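Local coordinates for glycosyl hydrolase family 10 (PDB 4MGQ), which is the calcium-binding carbohydrate-binding module of an enzyme that probably cleaves internal beta-1,4-xylosidic bonds of xylan, at residues Lys16-Ile21 / Val154-Gln159; Arg33-Asn38 / Tyr149-Val154; Arg54-Ala59 / Asp112-Asp117. All blocks are in the same frame, centred on the assembly; numbering follows the deposited sequence.

Contact 1 (Lys16-Ile21 / Val154-Gln159); sequences KHVLYI and VADPDQ. With CA (calcium ion), chain B.
Val154 sets both its methyls against the strand that begins at His17. CG2 lies 3.6 Å from Tyr20 CB and 3.9 Å from Val18 CG2, while CG1 reaches Tyr20 CD2 at 3.8 Å, obliquely to the tyrosine ring. Val18 and Val154 are a hydrogen-bonded antiparallel pair: Val18 N gives its hydrogen to Val154 O at 2.8 Å, and Val154 N returns one to Val18 O at 2.9 Å. With their CG1 methyls anti to the carbonyl carbon (chi1 -58° in Val154), both valines leave CG2 in the tight position between N and C, and it is these two methyls that meet on the Val18-Val154 side of the sheet.

Beyond Ala155 one more backbone bond follows, Asp156 N to Lys16 O (2.8 Å), and then a side chain takes over: Lys16 N points almost straight (174°) at Gln159 OE1, also 2.8 Å off. The lysine's methylenes run alongside Asp156 and across the Gln159 amide, whose NE2 turns to Ala14 O. Asp156 shapes the turn that ends the modelled chain: its OD1 accepts from Asp158 N in an Asx turn inside a type I turn, as well as from Trp86 NE1, and its OD2 is salt-bridged to Arg54, so the carboxylate is held from several directions.

Between Lys16 and Val18, both bonded to the other segment, His17 O binds the calcium ion at 2.3 Å, in a site completed by Asp116, Thr133, Glu135 and two waters; the bonds on either side probably help to set the direction of that carbonyl. Strand 151-155 is an outer strand of a five-stranded antiparallel sheet, and strand 17-24 lies between it and strand 111-121.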
loop_
_atom_site.group_PDB
_atom_site.type_symbol
_atom_site.label_atom_id
_atom_site.label_comp_id
_atom_site.label_asym_id
_atom_site.label_seq_id
_atom_site.Cartn_x
_atom_site.Cartn_y
_atom_site.Cartn_z
ATOM N N LYS A 16 9.429 -10.572 -10.435
ATOM C CA LYS A 16 8.274 -9.864 -9.907
ATOM C C LYS A 16 8.701 -8.443 -9.583
ATOM O O LYS A 16 9.859 -8.218 -9.242
ATOM C CB LYS A 16 7.735 -10.538 -8.648
ATOM C CG LYS A 16 7.274 -11.979 -8.815
ATOM C CD LYS A 16 6.943 -12.562 -7.442
ATOM C CE LYS A 16 6.065 -13.809 -7.550
ATOM N NZ LYS A 16 6.828 -15.056 -7.844
ATOM N N HIS A 17 7.785 -7.491 -9.691
ATOM C CA HIS A 17 8.119 -6.104 -9.352
ATOM C C HIS A 17 7.235 -5.610 -8.225
ATOM O O HIS A 17 6.073 -6.012 -8.101
ATOM C CB HIS A 17 8.012 -5.208 -10.585
ATOM C CG HIS A 17 8.923 -5.640 -11.691
ATOM N ND1 HIS A 17 8.540 -6.554 -12.650
ATOM C CD2 HIS A 17 10.219 -5.344 -11.947
ATOM C CE1 HIS A 17 9.552 -6.777 -13.471
ATOM N NE2 HIS A 17 10.584 -6.061 -13.063
ATOM N N VAL A 18 7.808 -4.758 -7.378
ATOM C CA VAL A 18 7.131 -4.322 -6.168
ATOM C C VAL A 18 7.345 -2.823 -5.969
ATOM O O VAL A 18 8.257 -2.238 -6.548
ATOM C CB VAL A 18 7.640 -5.092 -4.922
ATOM C CG1 VAL A 18 7.593 -6.617 -5.158
ATOM C CG2 VAL A 18 9.063 -4.674 -4.584
ATOM N N LEU A 19 6.481 -2.213 -5.172
ATOM C CA LEU A 19 6.680 -0.839 -4.731
ATOM C C LEU A 19 7.809 -0.838 -3.699
ATOM O O LEU A 19 7.840 -1.683 -2.804
ATOM C CB LEU A 19 5.388 -0.260 -4.141
ATOM C CG LEU A 19 5.429 1.177 -3.584
ATOM C CD1 LEU A 19 4.035 1.773 -3.603
ATOM C CD2 LEU A 19 5.979 1.246 -2.163
ATOM N N TYR A 20 8.721 0.119 -3.824
ATOM C CA TYR A 20 9.864 0.211 -2.922
ATOM C C TYR A 20 10.086 1.637 -2.465
ATOM O O TYR A 20 10.181 2.542 -3.283
ATOM C CB TYR A 20 11.118 -0.303 -3.612
ATOM C CG TYR A 20 12.405 0.006 -2.883
ATOM C CD1 TYR A 20 12.649 -0.513 -1.619
ATOM C CD2 TYR A 20 13.386 0.792 -3.473
ATOM C CE1 TYR A 20 13.831 -0.255 -0.955
ATOM C CE2 TYR A 20 14.581 1.067 -2.806
ATOM C CZ TYR A 20 14.789 0.534 -1.546
ATOM O OH TYR A 20 15.960 0.779 -0.865
ATOM N N ILE A 21 10.180 1.827 -1.155
ATOM C CA ILE A 21 10.558 3.125 -0.611
ATOM C C ILE A 21 11.772 2.976 0.284
ATOM O O ILE A 21 11.711 2.295 1.312
ATOM C CB ILE A 21 9.428 3.769 0.193
ATOM C CG1 ILE A 21 8.252 4.107 -0.723
ATOM C CG2 ILE A 21 9.935 5.030 0.910
ATOM C CD1 ILE A 21 7.045 4.601 0.025
ATOM N N VAL A 154 10.711 -1.809 -8.094
ATOM C CA VAL A 154 11.954 -2.555 -8.240
ATOM C C VAL A 154 11.657 -4.033 -8.324
ATOM O O VAL A 154 10.567 -4.476 -7.962
ATOM C CB VAL A 154 12.925 -2.333 -7.059
ATOM C CG1 VAL A 154 13.257 -0.856 -6.892
ATOM C CG2 VAL A 154 12.342 -2.909 -5.777
ATOM N N ALA A 155 12.646 -4.794 -8.781
ATOM C CA ALA A 155 12.554 -6.243 -8.738
ATOM C C ALA A 155 12.413 -6.691 -7.300
ATOM O O ALA A 155 13.081 -6.155 -6.418
ATOM C CB ALA A 155 13.778 -6.881 -9.377
ATOM N N ASP A 156 11.529 -7.657 -7.067
ATOM C CA ASP A 156 11.339 -8.255 -5.740
ATOM C C ASP A 156 12.706 -8.646 -5.155
ATOM O O ASP A 156 13.451 -9.413 -5.764
ATOM C CB ASP A 156 10.402 -9.470 -5.863
ATOM C CG ASP A 156 10.066 -10.130 -4.527
ATOM O OD1 ASP A 156 10.863 -10.067 -3.562
ATOM O OD2 ASP A 156 8.986 -10.762 -4.442
ATOM N N PRO A 157 13.045 -8.113 -3.972
ATOM C CA PRO A 157 14.386 -8.314 -3.414
ATOM C C PRO A 157 14.693 -9.751 -3.024
ATOM O O PRO A 157 15.872 -10.130 -3.002
ATOM C CB PRO A 157 14.380 -7.414 -2.165
ATOM C CG PRO A 157 12.937 -7.260 -1.817
ATOM C CD PRO A 157 12.238 -7.201 -3.141
ATOM N N ASP A 158 13.666 -10.543 -2.737
ATOM C CA ASP A 158 13.889 -11.882 -2.204
ATOM C C ASP A 158 13.796 -12.959 -3.277
ATOM O O ASP A 158 13.719 -14.148 -2.970
ATOM C CB ASP A 158 12.916 -12.170 -1.062
ATOM C CG ASP A 158 13.290 -11.427 0.214
ATOM O OD1 ASP A 158 14.430 -10.905 0.293
ATOM O OD2 ASP A 158 12.452 -11.371 1.141
ATOM N N GLN A 159 13.832 -12.539 -4.536
ATOM C CA GLN A 159 13.997 -13.491 -5.630
ATOM C C GLN A 159 15.479 -13.631 -5.940
ATOM O O GLN A 159 16.229 -12.657 -5.835
ATOM C CB GLN A 159 13.233 -13.045 -6.872
ATOM C CG GLN A 159 11.742 -13.237 -6.779
ATOM C CD GLN A 159 11.068 -12.941 -8.098
ATOM O OE1 GLN A 159 11.126 -11.813 -8.592
ATOM N NE2 GLN A 159 10.462 -13.963 -8.700
HETATM CA CA CA B . 4.057 -7.161 -8.413
HETATM O O HOH W 1 1.906 -8.249 -8.596
HETATM O O HOH W 2 4.680 -9.513 -8.586
#

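Contact 2 (Arg33-Asn38 / Tyr149-Val154); sequences RELYVN and YEIKTV
Tyr149 OH donates a short hydrogen bond, 2.6 Å, to the backbone O of Glu34. The oxygen sits at the edge of the phenol ring, close to its plane, but the hydroxyl comes to the carbonyl from above the carbonyl plane, with a C=O...OH angle of 116°. Tyr149 can reach that far because CG stands between its backbone N and carbonyl carbon (chi1 72°), which sends the ring in from the loop ahead of strand 151-155. Glu34 is gripped from another quarter too: its N is hydrogen-bonded to His147 ND1.

The ring also touches Arg33. Arg33 CG lies 3.8 Å from Tyr149 CD2, approaching obliquely, and the arginine then bends away to leave its guanidinium turned 74° from the ring plane. The guanidinium is held by backbone carbonyls, NH1 by those of Leu106 and Leu109 and NH2 by that of Glu25.

This is the inside of a beta-sandwich. Strand 34-37 belongs to one antiparallel sheet, between strands 99-105 and 141-142, and strand 151-155 is an outer strand of the other. The two segments share no backbone pairing: Leu35 CA and Ile151 CA are 8.6 Å apart, and side chains bridge the distance.

Leu35 packs against both residues: its CB lies 3.5 Å from Tyr149 OH, the two side chains crossing at about a right angle, and the apolar contact is its CD1 with Ile151 CD1 at 3.7 Å. Phe104 and Trp141 also pack against Leu35.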
loop_
_atom_site.group_PDB
_atom_site.type_symbol
_atom_site.label_atom_id
_atom_site.label_comp_id
_atom_site.label_asym_id
_atom_site.label_seq_id
_atom_site.Cartn_x
_atom_site.Cartn_y
_atom_site.Cartn_z
ATOM N N ARG A 33 6.558 11.543 6.976
ATOM C CA ARG A 33 6.815 10.765 5.775
ATOM C C ARG A 33 5.528 10.035 5.455
ATOM O O ARG A 33 5.128 9.149 6.201
ATOM C CB ARG A 33 7.969 9.779 5.981
ATOM C CG ARG A 33 8.410 9.034 4.719
ATOM C CD ARG A 33 9.350 7.873 5.054
ATOM N NE ARG A 33 10.667 8.327 5.514
ATOM C CZ ARG A 33 11.193 8.053 6.708
ATOM N NH1 ARG A 33 10.519 7.346 7.601
ATOM N NH2 ARG A 33 12.402 8.506 7.015
ATOM N N GLU A 34 4.854 10.439 4.381
ATOM C CA GLU A 34 3.572 9.833 4.041
ATOM C C GLU A 34 3.532 9.365 2.590
ATOM O O GLU A 34 4.109 9.983 1.697
ATOM C CB GLU A 34 2.415 10.811 4.312
ATOM C CG GLU A 34 2.226 11.138 5.799
ATOM C CD GLU A 34 1.012 12.018 6.105
ATOM O OE1 GLU A 34 0.273 12.402 5.186
ATOM O OE2 GLU A 34 0.799 12.335 7.295
ATOM N N LEU A 35 2.832 8.252 2.399
ATOM C CA LEU A 35 2.561 7.664 1.099
ATOM C C LEU A 35 1.045 7.574 0.916
ATOM O O LEU A 35 0.333 7.115 1.812
ATOM C CB LEU A 35 3.205 6.278 0.999
ATOM C CG LEU A 35 2.888 5.448 -0.241
ATOM C CD1 LEU A 35 3.542 6.056 -1.466
ATOM C CD2 LEU A 35 3.334 3.997 -0.039
ATOM N N TYR A 36 0.560 8.003 -0.249
ATOM C CA TYR A 36 -0.872 8.107 -0.500
ATOM C C TYR A 36 -1.337 7.253 -1.657
ATOM O O TYR A 36 -0.654 7.158 -2.665
ATOM C CB TYR A 36 -1.246 9.539 -0.833
ATOM C CG TYR A 36 -0.929 10.549 0.229
ATOM C CD1 TYR A 36 -1.054 10.243 1.576
ATOM C CD2 TYR A 36 -0.503 11.810 -0.121
ATOM C CE1 TYR A 36 -0.765 11.197 2.550
ATOM C CE2 TYR A 36 -0.210 12.754 0.830
ATOM C CZ TYR A 36 -0.351 12.451 2.158
ATOM O OH TYR A 36 -0.049 13.418 3.090
ATOM N N VAL A 37 -2.527 6.688 -1.524
ATOM C CA VAL A 37 -3.215 6.097 -2.675
ATOM C C VAL A 37 -4.708 6.385 -2.523
ATOM O O VAL A 37 -5.231 6.414 -1.404
ATOM C CB VAL A 37 -2.930 4.583 -2.785
ATOM C CG1 VAL A 37 -3.575 3.820 -1.644
ATOM C CG2 VAL A 37 -3.396 4.046 -4.148
ATOM N N ASN A 38 -5.384 6.657 -3.638
ATOM C CA ASN A 38 -6.810 6.961 -3.599
ATOM C C ASN A 38 -7.638 5.818 -4.177
ATOM O O ASN A 38 -7.429 5.450 -5.331
ATOM C CB ASN A 38 -7.114 8.243 -4.384
ATOM C CG ASN A 38 -6.744 9.514 -3.627
ATOM O OD1 ASN A 38 -5.871 9.514 -2.767
ATOM N ND2 ASN A 38 -7.435 10.606 -3.944
ATOM N N TYR A 149 11.698 11.744 -0.349
ATOM C CA TYR A 149 12.026 10.348 -0.594
ATOM C C TYR A 149 11.528 10.006 -1.993
ATOM O O TYR A 149 10.784 10.788 -2.584
ATOM C CB TYR A 149 11.407 9.438 0.469
ATOM C CG TYR A 149 9.900 9.242 0.403
ATOM C CD1 TYR A 149 9.352 8.225 -0.377
ATOM C CD2 TYR A 149 9.033 10.037 1.142
ATOM C CE1 TYR A 149 7.982 8.016 -0.435
ATOM C CE2 TYR A 149 7.643 9.831 1.093
ATOM C CZ TYR A 149 7.136 8.810 0.292
ATOM O OH TYR A 149 5.784 8.571 0.226
ATOM N N GLU A 150 11.938 8.856 -2.520
ATOM C CA GLU A 150 11.514 8.441 -3.853
ATOM C C GLU A 150 10.569 7.249 -3.810
ATOM O O GLU A 150 10.839 6.270 -3.130
ATOM C CB GLU A 150 12.713 8.057 -4.709
ATOM C CG GLU A 150 13.879 9.012 -4.669
ATOM C CD GLU A 150 15.100 8.394 -5.319
ATOM O OE1 GLU A 150 16.179 8.383 -4.683
ATOM O OE2 GLU A 150 14.967 7.898 -6.461
ATOM N N ILE A 151 9.474 7.342 -4.555
ATOM C CA ILE A 151 8.601 6.202 -4.791
ATOM C C ILE A 151 9.104 5.480 -6.035
ATOM O O ILE A 151 9.118 6.059 -7.120
ATOM C CB ILE A 151 7.147 6.636 -4.989
ATOM C CG1 ILE A 151 6.664 7.436 -3.778
ATOM C CG2 ILE A 151 6.253 5.429 -5.256
ATOM C CD1 ILE A 151 5.310 8.095 -3.975
ATOM N N LYS A 152 9.538 4.234 -5.869
ATOM C CA LYS A 152 10.109 3.457 -6.972
ATOM C C LYS A 152 9.370 2.141 -7.141
ATOM O O LYS A 152 8.651 1.719 -6.246
ATOM C CB LYS A 152 11.591 3.159 -6.732
ATOM C CG LYS A 152 12.488 4.383 -6.593
ATOM C CD LYS A 152 13.950 3.973 -6.458
ATOM C CE LYS A 152 14.435 3.196 -7.680
ATOM N NZ LYS A 152 14.353 3.996 -8.948
ATOM N N THR A 153 9.553 1.499 -8.293
ATOM C CA THR A 153 9.231 0.082 -8.404
ATOM C C THR A 153 10.527 -0.647 -8.708
ATOM O O THR A 153 11.367 -0.147 -9.465
ATOM C CB THR A 153 8.171 -0.234 -9.494
ATOM O OG1 THR A 153 8.623 0.234 -10.776
ATOM C CG2 THR A 153 6.823 0.404 -9.151
ATOM N N VAL A 154 10.711 -1.809 -8.094
ATOM C CA VAL A 154 11.954 -2.555 -8.240
ATOM C C VAL A 154 11.657 -4.033 -8.324
ATOM O O VAL A 154 10.567 -4.476 -7.962
ATOM C CB VAL A 154 12.925 -2.333 -7.059
ATOM C CG1 VAL A 154 13.257 -0.856 -6.892
ATOM C CG2 VAL A 154 12.342 -2.909 -5.777
#

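Contact 3 (Arg54-Ala59 / Asp112-Asp117); sequences RVKTSA and DIWMDD. With CA (calcium ion), chain B.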
loop_
_atom_site.group_PDB
_atom_site.type_symbol
_atom_site.label_atom_id
_atom_site.label_comp_id
_atom_site.label_asym_id
_atom_site.label_seq_id
_atom_site.Cartn_x
_atom_site.Cartn_y
_atom_site.Cartn_z
ATOM N N ARG A 54 0.971 -7.757 0.236
ATOM C CA ARG A 54 2.114 -8.362 0.913
ATOM C C ARG A 54 3.120 -7.258 1.191
ATOM O O ARG A 54 3.222 -6.291 0.434
ATOM C CB ARG A 54 2.746 -9.510 0.108
ATOM C CG ARG A 54 3.252 -9.166 -1.278
ATOM C CD ARG A 54 3.917 -10.398 -1.939
ATOM N NE ARG A 54 4.477 -10.017 -3.225
ATOM C CZ ARG A 54 5.716 -10.291 -3.623
ATOM N NH1 ARG A 54 6.526 -11.001 -2.848
ATOM N NH2 ARG A 54 6.134 -9.870 -4.805
ATOM N N VAL A 55 3.857 -7.409 2.286
ATOM C CA VAL A 55 4.759 -6.358 2.726
ATOM C C VAL A 55 6.040 -6.973 3.283
ATOM O O VAL A 55 6.025 -8.096 3.798
ATOM C CB VAL A 55 4.085 -5.460 3.789
ATOM C CG1 VAL A 55 3.771 -6.261 5.057
ATOM C CG2 VAL A 55 4.953 -4.240 4.093
ATOM N N LYS A 56 7.132 -6.232 3.168
ATOM C CA LYS A 56 8.430 -6.617 3.706
ATOM C C LYS A 56 9.106 -5.329 4.172
ATOM O O LYS A 56 9.020 -4.306 3.501
ATOM C CB LYS A 56 9.252 -7.354 2.631
ATOM C CG LYS A 56 10.714 -7.655 2.970
ATOM C CD LYS A 56 11.454 -8.122 1.710
ATOM C CE LYS A 56 12.962 -8.189 1.928
ATOM N NZ LYS A 56 13.328 -9.320 2.840
ATOM N N THR A 57 9.745 -5.359 5.336
ATOM C CA THR A 57 10.484 -4.189 5.808
ATOM C C THR A 57 11.855 -4.627 6.295
ATOM O O THR A 57 12.060 -5.809 6.535
ATOM C CB THR A 57 9.757 -3.446 6.943
ATOM O OG1 THR A 57 9.250 -4.390 7.894
ATOM C CG2 THR A 57 8.597 -2.592 6.395
ATOM N N SER A 58 12.785 -3.685 6.429
ATOM C CA SER A 58 14.134 -4.037 6.879
ATOM C C SER A 58 14.169 -4.182 8.399
ATOM O O SER A 58 15.148 -4.669 8.962
ATOM C CB SER A 58 15.155 -3.015 6.398
ATOM O OG SER A 58 14.775 -1.699 6.762
ATOM N N ALA A 59 13.092 -3.769 9.057
ATOM C CA ALA A 59 12.886 -4.096 10.467
ATOM C C ALA A 59 11.414 -4.298 10.764
ATOM O O ALA A 59 10.566 -3.641 10.157
ATOM C CB ALA A 59 13.446 -3.016 11.347
ATOM N N ASP A 112 13.913 0.414 5.013
ATOM C CA ASP A 112 13.314 0.136 3.711
ATOM C C ASP A 112 11.949 -0.511 3.856
ATOM O O ASP A 112 11.709 -1.267 4.792
ATOM C CB ASP A 112 14.221 -0.798 2.898
ATOM C CG ASP A 112 15.482 -0.117 2.402
ATOM O OD1 ASP A 112 15.421 1.052 2.006
ATOM O OD2 ASP A 112 16.544 -0.766 2.412
ATOM N N ILE A 113 11.053 -0.238 2.914
ATOM C CA ILE A 113 9.782 -0.949 2.871
ATOM C C ILE A 113 9.488 -1.332 1.422
ATOM O O ILE A 113 9.766 -0.562 0.501
ATOM C CB ILE A 113 8.615 -0.101 3.470
ATOM C CG1 ILE A 113 7.298 -0.880 3.421
ATOM C CG2 ILE A 113 8.512 1.252 2.777
ATOM C CD1 ILE A 113 6.182 -0.272 4.268
ATOM N N TRP A 114 8.994 -2.551 1.242
ATOM C CA TRP A 114 8.516 -3.052 -0.044
ATOM C C TRP A 114 7.061 -3.493 0.101
ATOM O O TRP A 114 6.684 -4.075 1.118
ATOM C CB TRP A 114 9.347 -4.245 -0.539
ATOM C CG TRP A 114 10.824 -4.028 -0.733
ATOM C CD1 TRP A 114 11.468 -3.779 -1.909
ATOM C CD2 TRP A 114 11.847 -4.093 0.277
ATOM N NE1 TRP A 114 12.827 -3.681 -1.699
ATOM C CE2 TRP A 114 13.082 -3.864 -0.365
ATOM C CE3 TRP A 114 11.834 -4.321 1.661
ATOM C CZ2 TRP A 114 14.294 -3.846 0.326
ATOM C CZ3 TRP A 114 13.043 -4.309 2.347
ATOM C CH2 TRP A 114 14.254 -4.073 1.677
ATOM N N MET A 115 6.238 -3.218 -0.907
ATOM C CA MET A 115 4.842 -3.651 -0.886
ATOM C C MET A 115 4.439 -4.147 -2.264
ATOM O O MET A 115 4.970 -3.686 -3.272
ATOM C CB MET A 115 3.904 -2.518 -0.441
ATOM C CG MET A 115 3.966 -2.244 1.053
ATOM S SD MET A 115 2.747 -1.030 1.597
ATOM C CE MET A 115 3.504 0.447 0.954
ATOM N N ASP A 116 3.491 -5.078 -2.301
ATOM C CA ASP A 116 3.017 -5.617 -3.577
ATOM C C ASP A 116 1.617 -6.186 -3.412
ATOM O O ASP A 116 1.145 -6.413 -2.286
ATOM C CB ASP A 116 3.983 -6.700 -4.096
ATOM C CG ASP A 116 3.833 -6.975 -5.594
ATOM O OD1 ASP A 116 3.214 -6.155 -6.320
ATOM O OD2 ASP A 116 4.372 -8.008 -6.044
ATOM N N ASP A 117 0.949 -6.401 -4.543
ATOM C CA ASP A 117 -0.352 -7.061 -4.566
ATOM C C ASP A 117 -1.360 -6.349 -3.666
ATOM O O ASP A 117 -2.109 -6.969 -2.909
ATOM C CB ASP A 117 -0.175 -8.522 -4.183
ATOM C CG ASP A 117 0.801 -9.235 -5.106
ATOM O OD1 ASP A 117 0.620 -9.118 -6.335
ATOM O OD2 ASP A 117 1.758 -9.878 -4.614
HETATM CA CA CA B . 4.057 -7.161 -8.413
HETATM O O HOH W 3 11.924 -0.808 7.660
HETATM O O HOH W 1 1.906 -8.249 -8.596
HETATM O O HOH W 2 4.680 -9.513 -8.586
#
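One face of the Trp114 indole is covered by Lys56, whose CE lies 3.9 Å above the ring plane, over the rim of the six-membered ring, in a CH-pi contact. The backbone of Thr57 and Ser58 passes the ring's edge, and Tyr20 stacks on the opposite face. The cation-pi attraction is weak at most, since Lys56 NZ is far from the ring and bonds to Thr84 O.

The second flat group is the Arg54 guanidinium. Asp116 OD2 lies at its edge, in plane, 2.8 Å from Arg54 NH2, and uses its anti lone pair in a fairly straight bond (162°). Arg54 NE makes a weak bond, part of a salt bridge, to Asp117 OD2 at 3.1 Å. A chi1 of 59° brings the extended arginine chain up beside Asp116, while Trp86 makes a cation-pi contact. Both oxygens of Asp116 bind the calcium ion, each at 2.5 Å, so OD2 is shared between the metal and the arginine. The arginine probably helps to offset the negative charge gathered here and steadies the rotation of the carboxylate.

Behind these groups the strands run antiparallel (168°), with Trp114 N bonded to Lys56 O at 2.9 Å. At the far end, Ser58 OG accepts from Asp112 N just past the end of strand 48-57. The other side of the sheet, with Val55, Met115, Thr57 and Ile113, is largely apolar: Val55 CG2 meets Met115 CG at 3.8 Å, and Thr57 CG2 meets Ile113 CG1 at 3.7 Å. Paired inner strands with one side turned to the core, and an aspartate of one of them binding calcium, suit the beta-sandwich modules of the carbohydrate-binding family to which this domain belongs.

The three contacts are built around one sandwich. Contacts 1 and 3 lie in the same sheet, with centres about 9 Å apart, and are joined by Leu19 N to Met115 O at 2.8 Å and by the Lys56 NZ to Asp158 OD2 salt bridge, also 2.8 Å. They share the calcium ion and its two waters: contact 1 brings His17 O, contact 3 the Asp116 carboxylate. Contact 2, centred about 13 Å from contact 1, shares Val154 with it and ties that sheet to the opposite one. Leu35 CD2 touches Ile21 CD1 at 3.8 Å and Met115 CE at 3.7 Å, linking all three, while Ile151's side chain stays about 13 Å from the calcium.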